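Local coordinates for protein polyketide synthase PksR (Bacillus subtilis, PDB 4U3V) that acts, through this double-hotdog domain, as an enoyl-isomerase within the trans-acyltransferase polyketide synthase that helps make the antibiotic bacillaene, at residues W167-L170 with F171-I174. Numbering follows the deposited sequence.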
ATOM      1  N   TRP A 167      -3.807 -14.948   3.751  1.00 33.17           N
ATOM      2  CA  TRP A 167      -4.242 -14.156   2.595  1.00 33.16           C
ATOM      3  C   TRP A 167      -5.327 -14.807   1.809  1.00 40.21           C
ATOM      4  O   TRP A 167      -5.196 -15.958   1.408  1.00 40.53           O
ATOM      5  CB  TRP A 167      -3.049 -13.881   1.683  1.00 32.91           C
ATOM      6  CG  TRP A 167      -2.001 -13.039   2.343  1.00 31.83           C
ATOM      7  CD1 TRP A 167      -0.779 -13.444   2.877  1.00 34.63           C
ATOM      8  CD2 TRP A 167      -2.073 -11.604   2.586  1.00 29.22           C
ATOM      9  NE1 TRP A 167      -0.107 -12.382   3.431  1.00 33.06           N
ATOM     10  CE2 TRP A 167      -0.814 -11.232   3.228  1.00 34.89           C
ATOM     11  CE3 TRP A 167      -2.990 -10.611   2.267  1.00 31.98           C
ATOM     12  CZ2 TRP A 167      -0.525  -9.925   3.555  1.00 36.07           C
ATOM     13  CZ3 TRP A 167      -2.675  -9.299   2.593  1.00 26.91           C
ATOM     14  CH2 TRP A 167      -1.485  -8.963   3.214  1.00 33.14           C
ATOM     15  N   GLY A 168      -6.356 -14.046   1.477  1.00 36.74           N
ATOM     16  CA  GLY A 168      -7.339 -14.472   0.489  1.00 37.22           C
ATOM     17  C   GLY A 168      -6.916 -14.244  -0.952  1.00 38.80           C
ATOM     18  O   GLY A 168      -5.969 -13.509  -1.228  1.00 35.69           O
ATOM     19  N   GLU A 169      -7.620 -14.859  -1.896  1.00 41.87           N
ATOM     20  CA  GLU A 169      -7.155 -14.852  -3.293  1.00 42.18           C
ATOM     21  C   GLU A 169      -7.130 -13.494  -4.003  1.00 41.11           C
ATOM     22  O   GLU A 169      -6.336 -13.286  -4.922  1.00 35.84           O
ATOM     23  CB  GLU A 169      -7.963 -15.826  -4.158  1.00 46.10           C
ATOM     24  CG  GLU A 169      -7.955 -17.261  -3.651  1.00 53.38           C
ATOM     25  CD  GLU A 169      -6.585 -17.915  -3.751  1.00 59.05           C
ATOM     26  OE1 GLU A 169      -6.038 -17.950  -4.876  1.00 64.02           O
ATOM     27  OE2 GLU A 169      -6.044 -18.354  -2.703  1.00 54.77           O
ATOM     28  N   LEU A 170      -8.047 -12.603  -3.628  1.00 38.00           N
ATOM     29  CA  LEU A 170      -8.023 -11.204  -4.054  1.00 33.66           C
ATOM     30  C   LEU A 170      -6.613 -10.567  -4.027  1.00 31.48           C
ATOM     31  O   LEU A 170      -6.285  -9.749  -4.894  1.00 30.90           O
ATOM     32  CB  LEU A 170      -8.921 -10.397  -3.092  1.00 39.55           C
ATOM     33  CG  LEU A 170      -9.130  -8.931  -3.460  1.00 43.05           C
ATOM     34  CD1 LEU A 170      -9.669  -8.835  -4.886  1.00 47.93           C
ATOM     35  CD2 LEU A 170     -10.019  -8.167  -2.478  1.00 36.90           C
ATOM     36  N   PHE A 171      -5.912 -10.790  -2.919  1.00 31.55           N
ATOM     37  CA  PHE A 171      -4.589 -10.142  -2.665  1.00 27.74           C
ATOM     38  C   PHE A 171      -3.424 -10.844  -3.383  1.00 32.01           C
ATOM     39  O   PHE A 171      -2.290 -10.328  -3.408  1.00 30.34           O
ATOM     40  CB  PHE A 171      -4.312 -10.055  -1.154  1.00 26.77           C
ATOM     41  CG  PHE A 171      -5.262  -9.140  -0.415  1.00 29.04           C
ATOM     42  CD1 PHE A 171      -5.196  -7.764  -0.593  1.00 28.83           C
ATOM     43  CD2 PHE A 171      -6.248  -9.659   0.423  1.00 29.46           C
ATOM     44  CE1 PHE A 171      -6.098  -6.907   0.031  1.00 31.86           C
ATOM     45  CE2 PHE A 171      -7.136  -8.808   1.071  1.00 32.50           C
ATOM     46  CZ  PHE A 171      -7.079  -7.432   0.860  1.00 29.95           C
ATOM     47  N   LYS A 172      -3.672 -12.031  -3.938  1.00 29.61           N
ATOM     48  CA  LYS A 172      -2.593 -12.802  -4.576  1.00 34.32           C
ATOM     49  C   LYS A 172      -2.321 -12.320  -6.001  1.00 37.69           C
ATOM     50  O   LYS A 172      -2.708 -12.968  -6.977  1.00 39.95           O
ATOM     51  CB  LYS A 172      -2.927 -14.295  -4.559  1.00 37.62           C
ATOM     52  CG  LYS A 172      -3.102 -14.822  -3.148  1.00 35.34           C
ATOM     53  CD  LYS A 172      -3.120 -16.340  -3.062  1.00 42.20           C
ATOM     54  CE  LYS A 172      -3.111 -16.767  -1.609  1.00 42.58           C
ATOM     55  NZ  LYS A 172      -3.403 -18.212  -1.420  1.00 46.68           N
ATOM     56  N   THR A 173      -1.637 -11.190  -6.116  1.00 30.51           N
ATOM     57  CA  THR A 173      -1.480 -10.483  -7.371  1.00 28.88           C
ATOM     58  C   THR A 173      -0.134 -10.766  -8.042  1.00 33.44           C
ATOM     59  O   THR A 173       0.106 -10.316  -9.157  1.00 33.91           O
ATOM     60  CB  THR A 173      -1.554  -8.981  -7.134  1.00 35.27           C
ATOM     61  OG1 THR A 173      -0.563  -8.624  -6.169  1.00 33.68           O
ATOM     62  CG2 THR A 173      -2.910  -8.586  -6.575  1.00 29.71           C
ATOM     63  N   ILE A 174       0.764 -11.447  -7.346  1.00 29.40           N
ATOM     64  CA  ILE A 174       2.150 -11.500  -7.839  1.00 28.99           C
ATOM     65  C   ILE A 174       2.274 -12.676  -8.813  1.00 34.78           C
ATOM     66  O   ILE A 174       1.866 -13.788  -8.491  1.00 36.42           O
ATOM     67  CB  ILE A 174       3.109 -11.744  -6.687  1.00 32.35           C
ATOM     68  CG1 ILE A 174       3.141 -10.480  -5.817  1.00 40.54           C
ATOM     69  CG2 ILE A 174       4.519 -12.089  -7.209  1.00 34.23           C
ATOM     70  CD1 ILE A 174       3.817 -10.687  -4.486  1.00 43.16           C
TER
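Trp167 and Phe171 both set CG opposite their own carbonyl carbon (chi1 -64° and -66°), and with these torsions the two rings meet four residues apart. The six-membered edge of the indole turns toward the phenyl face in an offset edge-to-face pair, with planes at 65° and ring centroids 5.5 Å apart. CZ3 of Trp167 lies over that face, while CE3 of Trp167 comes within 3.7 Å of CB of Phe171. Phe171 touches Leu206 and Asn209 of helix 205-219, and Asn209 and Leu213 touch Trp167; Tyr41 and His45 extend the aromatic cluster.

The backbone between the rings winds into a short 3-10 turn. Phe171 N reaches Gly168 O at 3.2 Å and Lys172 N reaches Glu169 O at 3.1 Å. On the exposed side, the bend of Glu169 at chi2 swings its carboxylate toward the end of the extended Lys172 chain, the two side chains crossing obliquely. NZ of Lys172 bonds OE2 of Glu169 at 2.9 Å, from the syn side and somewhat out of the carboxylate plane. That salt bridge spans the same three residues as the backbone bond from Lys172 N.

Lys172 then centres an inverse gamma turn, closed by a weak bond from Thr173 N to Phe171 O. The chain thus passes from a 3-10 turn into an inverse gamma turn between strands 166-167 and 174-180, in what is probably the C-terminal hotdog of the double-hotdog domain.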